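Local coordinates for protein probable porin (Pseudomonas aeruginosa, PDB 4FSP) that probably forms an outer-membrane channel of the OprD porin family, a beta-barrel for passage of small solutes, at residues P131-N136 and D195-A200; Y214-G217 and Y223-H226. One frame throughout, in Å; residues are numbered along the deposited sequence.

Interaction 1. Residues P131-N136 and D195-A200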
loop_
_atom_site.group_PDB
_atom_site.type_symbol
_atom_site.label_atom_id
_atom_site.label_comp_id
_atom_site.label_asym_id
_atom_site.label_seq_id
_atom_site.Cartn_x
_atom_site.Cartn_y
_atom_site.Cartn_z
ATOM N N PRO A 131 -6.161 0.831 5.659
ATOM C CA PRO A 131 -6.337 2.222 5.223
ATOM C C PRO A 131 -5.421 3.190 5.967
ATOM O O PRO A 131 -5.135 4.286 5.479
ATOM C CB PRO A 131 -7.814 2.515 5.577
ATOM C CG PRO A 131 -8.489 1.173 5.480
ATOM C CD PRO A 131 -7.446 0.194 6.016
ATOM N N THR A 132 -4.960 2.780 7.144
ATOM C CA THR A 132 -4.115 3.629 7.977
ATOM C C THR A 132 -2.652 3.252 7.870
ATOM O O THR A 132 -1.791 3.928 8.441
ATOM C CB THR A 132 -4.490 3.486 9.458
ATOM O OG1 THR A 132 -4.392 2.105 9.828
ATOM C CG2 THR A 132 -5.918 3.964 9.698
ATOM N N ILE A 133 -2.378 2.146 7.182
ATOM C CA ILE A 133 -1.006 1.706 6.982
ATOM C C ILE A 133 -0.913 0.694 5.840
ATOM O O ILE A 133 -1.385 -0.438 5.965
ATOM C CB ILE A 133 -0.384 1.179 8.292
ATOM C CG1 ILE A 133 0.891 0.379 7.995
ATOM C CG2 ILE A 133 -1.413 0.365 9.087
ATOM C CD1 ILE A 133 1.661 -0.017 9.240
ATOM N N GLN A 134 -0.343 1.150 4.721
ATOM C CA GLN A 134 -0.200 0.389 3.472
ATOM C C GLN A 134 1.282 0.297 3.092
ATOM O O GLN A 134 1.986 1.300 3.149
ATOM C CB GLN A 134 -0.919 1.124 2.328
ATOM C CG GLN A 134 -2.422 1.100 2.401
ATOM C CD GLN A 134 -3.008 0.002 1.559
ATOM O OE1 GLN A 134 -3.700 -0.900 2.059
ATOM N NE2 GLN A 134 -2.742 0.067 0.260
ATOM N N PRO A 135 1.746 -0.887 2.650
ATOM C CA PRO A 135 3.164 -1.042 2.292
ATOM C C PRO A 135 3.579 -0.125 1.148
ATOM O O PRO A 135 2.737 0.283 0.336
ATOM C CB PRO A 135 3.257 -2.499 1.827
ATOM C CG PRO A 135 1.858 -2.866 1.423
ATOM C CD PRO A 135 0.944 -2.076 2.306
ATOM N N ASN A 136 4.862 0.217 1.098
ATOM C CA ASN A 136 5.421 0.854 -0.093
ATOM C C ASN A 136 5.885 -0.257 -1.037
ATOM O O ASN A 136 6.745 -1.058 -0.677
ATOM C CB ASN A 136 6.580 1.791 0.275
ATOM C CG ASN A 136 7.043 2.650 -0.907
ATOM O OD1 ASN A 136 6.890 2.268 -2.070
ATOM N ND2 ASN A 136 7.617 3.812 -0.607
ATOM N N ASP A 195 6.678 5.129 20.168
ATOM C CA ASP A 195 6.972 3.738 20.491
ATOM C C ASP A 195 5.860 2.816 20.031
ATOM O O ASP A 195 6.076 1.618 19.871
ATOM C CB ASP A 195 7.132 3.556 21.999
ATOM C CG ASP A 195 8.309 4.313 22.555
ATOM O OD1 ASP A 195 9.456 3.878 22.327
ATOM O OD2 ASP A 195 8.084 5.337 23.234
ATOM N N ARG A 196 4.666 3.372 19.841
ATOM C CA ARG A 196 3.483 2.558 19.610
ATOM C C ARG A 196 2.582 3.146 18.542
ATOM O O ARG A 196 2.308 4.348 18.529
ATOM C CB ARG A 196 2.658 2.427 20.896
ATOM C CG ARG A 196 3.389 1.853 22.085
ATOM C CD ARG A 196 3.808 0.420 21.824
ATOM N NE ARG A 196 4.208 -0.267 23.050
ATOM C CZ ARG A 196 5.464 -0.397 23.464
ATOM N NH1 ARG A 196 6.463 0.111 22.749
ATOM N NH2 ARG A 196 5.721 -1.040 24.595
ATOM N N PHE A 197 2.105 2.280 17.660
ATOM C CA PHE A 197 1.054 2.643 16.732
ATOM C C PHE A 197 -0.102 1.680 16.964
ATOM O O PHE A 197 0.061 0.472 16.813
ATOM C CB PHE A 197 1.536 2.538 15.284
ATOM C CG PHE A 197 0.515 3.007 14.276
ATOM C CD1 PHE A 197 0.380 4.360 13.980
ATOM C CD2 PHE A 197 -0.313 2.102 13.631
ATOM C CE1 PHE A 197 -0.565 4.807 13.058
ATOM C CE2 PHE A 197 -1.253 2.538 12.704
ATOM C CZ PHE A 197 -1.383 3.894 12.418
ATOM N N ASP A 198 -1.266 2.206 17.325
ATOM C CA ASP A 198 -2.415 1.358 17.596
ATOM C C ASP A 198 -3.334 1.324 16.404
ATOM O O ASP A 198 -3.434 2.301 15.663
ATOM C CB ASP A 198 -3.152 1.883 18.815
ATOM C CG ASP A 198 -2.244 1.991 20.013
ATOM O OD1 ASP A 198 -1.542 1.006 20.297
ATOM O OD2 ASP A 198 -2.200 3.063 20.645
ATOM N N LEU A 199 -3.998 0.194 16.205
ATOM C CA LEU A 199 -4.977 0.116 15.132
ATOM C C LEU A 199 -6.164 -0.765 15.482
ATOM O O LEU A 199 -6.048 -1.715 16.247
ATOM C CB LEU A 199 -4.321 -0.328 13.822
ATOM C CG LEU A 199 -3.673 -1.711 13.835
ATOM C CD1 LEU A 199 -4.647 -2.735 13.269
ATOM C CD2 LEU A 199 -2.328 -1.716 13.056
ATOM N N ALA A 200 -7.310 -0.441 14.897
ATOM C CA ALA A 200 -8.513 -1.224 15.087
ATOM C C ALA A 200 -9.388 -0.955 13.889
ATOM O O ALA A 200 -9.417 0.162 13.370
ATOM C CB ALA A 200 -9.231 -0.808 16.359
#
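Phe-197 reaches in from the strand and ends its ring against two consecutive residues, Thr-132 and Ile-133. Its CZ lies 4.0 Å from Thr-132 O, and its CE2 lies 4.2 Å from Ile-133 CG2, the branch methyl; both meet the ring obliquely. Thr-132 OG1 stands 4.3 Å from Phe-197 CE2, too distant for more than loose packing. With CG anti to the backbone N (chi1 -176°), the phenyl extends from the strand into this junction, and it also lies against Leu-219 of the next strand, 210-219. Leu-199, two residues on, points the same way and packs on Leu-130, while Ile-133 rests on Leu-165 and Thr-299. Asp-198, in between, pairs with Arg-164 in a salt bridge. Backbone bonds from Phe-197 to Leu-165 and from Asp-198 to Glu-218 hold the strand between its two neighbours. In the loop, the backbone of Gln-134 is hydrogen-bonded to that of Asp-300 in the short strand 299-300. Such a connection folded against the inner wall is consistent with the inward loops that narrow the pore in OprD-family barrels. The loop meets the wall here through a small, buried van der Waals contact without a hydrogen bond.

Interaction 2. Residues Y214-G217 and Y223-H226. With C8E ((hydroxyethyloxy)tri(ethyloxy)octane), chain I; C8E ((hydroxyethyloxy)tri(ethyloxy)octane), chain G.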
loop_
_atom_site.group_PDB
_atom_site.type_symbol
_atom_site.label_atom_id
_atom_site.label_comp_id
_atom_site.label_asym_id
_atom_site.label_seq_id
_atom_site.Cartn_x
_atom_site.Cartn_y
_atom_site.Cartn_z
ATOM N N TYR A 214 -14.570 0.852 8.463
ATOM C CA TYR A 214 -14.105 1.857 9.409
ATOM C C TYR A 214 -12.759 1.417 9.974
ATOM O O TYR A 214 -12.601 0.263 10.388
ATOM C CB TYR A 214 -15.094 2.046 10.571
ATOM C CG TYR A 214 -14.475 2.884 11.649
ATOM C CD1 TYR A 214 -14.531 4.265 11.591
ATOM C CD2 TYR A 214 -13.769 2.297 12.697
ATOM C CE1 TYR A 214 -13.923 5.045 12.569
ATOM C CE2 TYR A 214 -13.146 3.057 13.653
ATOM C CZ TYR A 214 -13.231 4.430 13.597
ATOM O OH TYR A 214 -12.612 5.172 14.584
ATOM N N HIS A 215 -11.794 2.328 10.028
ATOM C CA HIS A 215 -10.501 2.008 10.642
ATOM C C HIS A 215 -9.963 3.173 11.452
ATOM O O HIS A 215 -10.137 4.349 11.083
ATOM C CB HIS A 215 -9.476 1.578 9.594
ATOM C CG HIS A 215 -9.823 0.281 8.934
ATOM N ND1 HIS A 215 -9.231 -0.908 9.284
ATOM C CD2 HIS A 215 -10.741 -0.014 7.980
ATOM C CE1 HIS A 215 -9.748 -1.886 8.555
ATOM N NE2 HIS A 215 -10.676 -1.372 7.769
ATOM N N TYR A 216 -9.324 2.832 12.566
ATOM C CA TYR A 216 -8.731 3.812 13.460
ATOM C C TYR A 216 -7.235 3.531 13.560
ATOM O O TYR A 216 -6.822 2.381 13.710
ATOM C CB TYR A 216 -9.371 3.721 14.847
ATOM C CG TYR A 216 -8.744 4.663 15.831
ATOM C CD1 TYR A 216 -9.166 5.985 15.917
ATOM C CD2 TYR A 216 -7.722 4.242 16.671
ATOM C CE1 TYR A 216 -8.587 6.859 16.814
ATOM C CE2 TYR A 216 -7.137 5.103 17.569
ATOM C CZ TYR A 216 -7.570 6.419 17.633
ATOM O OH TYR A 216 -7.002 7.300 18.528
ATOM N N GLY A 217 -6.424 4.573 13.475
ATOM C CA GLY A 217 -4.996 4.409 13.625
ATOM C C GLY A 217 -4.455 5.529 14.483
ATOM O O GLY A 217 -4.918 6.672 14.397
ATOM N N TYR A 223 -0.453 11.572 16.206
ATOM C CA TYR A 223 -1.760 11.788 15.593
ATOM C C TYR A 223 -2.635 10.547 15.661
ATOM O O TYR A 223 -2.137 9.428 15.795
ATOM C CB TYR A 223 -1.621 12.221 14.127
ATOM C CG TYR A 223 -1.223 11.100 13.196
ATOM C CD1 TYR A 223 0.113 10.784 13.007
ATOM C CD2 TYR A 223 -2.181 10.346 12.508
ATOM C CE1 TYR A 223 0.502 9.748 12.160
ATOM C CE2 TYR A 223 -1.799 9.310 11.647
ATOM C CZ TYR A 223 -0.452 9.022 11.481
ATOM O OH TYR A 223 -0.045 8.005 10.644
ATOM N N ALA A 224 -3.942 10.768 15.556
ATOM C CA ALA A 224 -4.919 9.701 15.395
ATOM C C ALA A 224 -5.654 9.993 14.105
ATOM O O ALA A 224 -5.919 11.152 13.797
ATOM C CB ALA A 224 -5.908 9.686 16.552
ATOM N N GLN A 225 -5.993 8.952 13.355
ATOM C CA GLN A 225 -6.725 9.133 12.109
ATOM C C GLN A 225 -7.935 8.210 12.071
ATOM O O GLN A 225 -7.819 7.024 12.363
ATOM C CB GLN A 225 -5.806 8.862 10.921
ATOM C CG GLN A 225 -6.474 8.787 9.550
ATOM C CD GLN A 225 -5.427 8.726 8.428
ATOM O OE1 GLN A 225 -5.318 7.725 7.701
ATOM N NE2 GLN A 225 -4.642 9.794 8.299
ATOM N N HIS A 226 -9.097 8.769 11.739
ATOM C CA HIS A 226 -10.303 7.969 11.545
ATOM C C HIS A 226 -10.513 7.809 10.049
ATOM O O HIS A 226 -10.375 8.772 9.299
ATOM C CB HIS A 226 -11.533 8.660 12.156
ATOM C CG HIS A 226 -11.484 8.794 13.647
ATOM N ND1 HIS A 226 -11.956 7.818 14.502
ATOM C CD2 HIS A 226 -11.039 9.798 14.441
ATOM C CE1 HIS A 226 -11.794 8.211 15.750
ATOM N NE2 HIS A 226 -11.242 9.414 15.745
HETATM C C4 C8E I . -18.153 0.837 13.851
HETATM C C5 C8E I . -17.575 2.240 13.955
HETATM C C6 C8E I . -16.925 2.522 15.305
HETATM C C7 C8E I . -16.659 4.020 15.396
HETATM C C8 C8E I . -15.996 4.450 16.697
HETATM O O9 C8E I . -15.471 5.757 16.550
HETATM C C10 C8E I . -15.262 6.415 17.786
HETATM C C11 C8E I . -14.508 7.716 17.541
HETATM O O12 C8E I . -14.079 8.324 18.745
HETATM C C1 C8E G . -6.390 9.612 21.729
HETATM C C2 C8E G . -7.225 8.829 22.726
HETATM C C3 C8E G . -8.674 8.862 22.278
HETATM C C4 C8E G . -9.228 7.447 22.250
HETATM C C5 C8E G . -9.878 7.174 20.904
HETATM C C6 C8E G . -9.989 5.679 20.655
HETATM C C7 C8E G . -11.076 5.408 19.623
HETATM C C8 C8E G . -10.891 4.037 19.000
HETATM O O9 C8E G . -12.134 3.388 18.818
HETATM C C10 C8E G . -12.187 2.682 17.596
HETATM C C11 C8E G . -13.060 1.441 17.739
HETATM O O12 C8E G . -13.162 0.788 16.493
HETATM C C13 C8E G . -13.890 -0.420 16.568
HETATM C C14 C8E G . -13.490 -1.354 15.429
#
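Tyr-214 and His-226 meet because their side chains start off differently: the tyrosine sets CG anti to its amide nitrogen (chi1 169°), whereas the histidine turns CG back beside its own (chi1 -65°). The two then run alongside each other, pointing the same way, and Tyr-214 OH arrives at the imidazole edge with a hydrogen bond of 2.7 Å to His-226 ND1. Tyr-216, two residues along, also extends outward and directs its ring edge at the face of the same imidazole. This is an offset edge-to-face pair, with ring centroids 5.0 Å apart and planes inclined at 61°; Tyr-216 CD1 comes within 3.4 Å of His-226 CE1. The hydrogen bond and the edge contact together limit how the imidazole can rotate. The far end of Tyr-216 passes Ala-224, OH to CB 3.3 Å, and its hydroxyl bonds to Glu-218.

Beneath the rings, Gly-217 and Gln-225 form an antiparallel hydrogen-bonded pair, Gly-217 N to Gln-225 O 3.0 Å and Gln-225 N to Gly-217 O 2.7 Å, with Tyr-216 and His-226 the adjoining non-hydrogen-bonded pair. On the other face of the hairpin, His-215 bonds to Asp-203 and Gln-225 to Ser-250.

Two detergent molecules lie across the tyrosines. Carbon C7 of one, chain I, sits 3.9 Å above the centre of the Tyr-214 ring, and C8 of the other, chain G, lies over the Tyr-216 ring. Such coverage is consistent with a membrane-facing side of the barrel wall, where detergent probably takes the place of lipid. His-226 ND1 and Tyr-214 OH pair with each other there, while one face of each tyrosine ring lies against a detergent chain.

From the N terminus, 131-136 comes first, inside the long connection between strands 119-123 and 148-152. Interaction 1 closes a loop of 58 intervening residues when strand 193-205 returns to it. Only then does interaction 2 open, closing the short hairpin of strands 210-219 and 223-235; the two are in series, neither nested nor crossed. Strand 193-205 is the neighbour of 210-219, so the contacts adjoin: Ala-200 O lies 2.8 Å from Tyr-216 N, a probable hydrogen bond, and Pro-131 packs on His-215. Interaction 1 thus ties an inward connection to the wall, and interaction 2 carries that wall on to the next strand and out to the detergent.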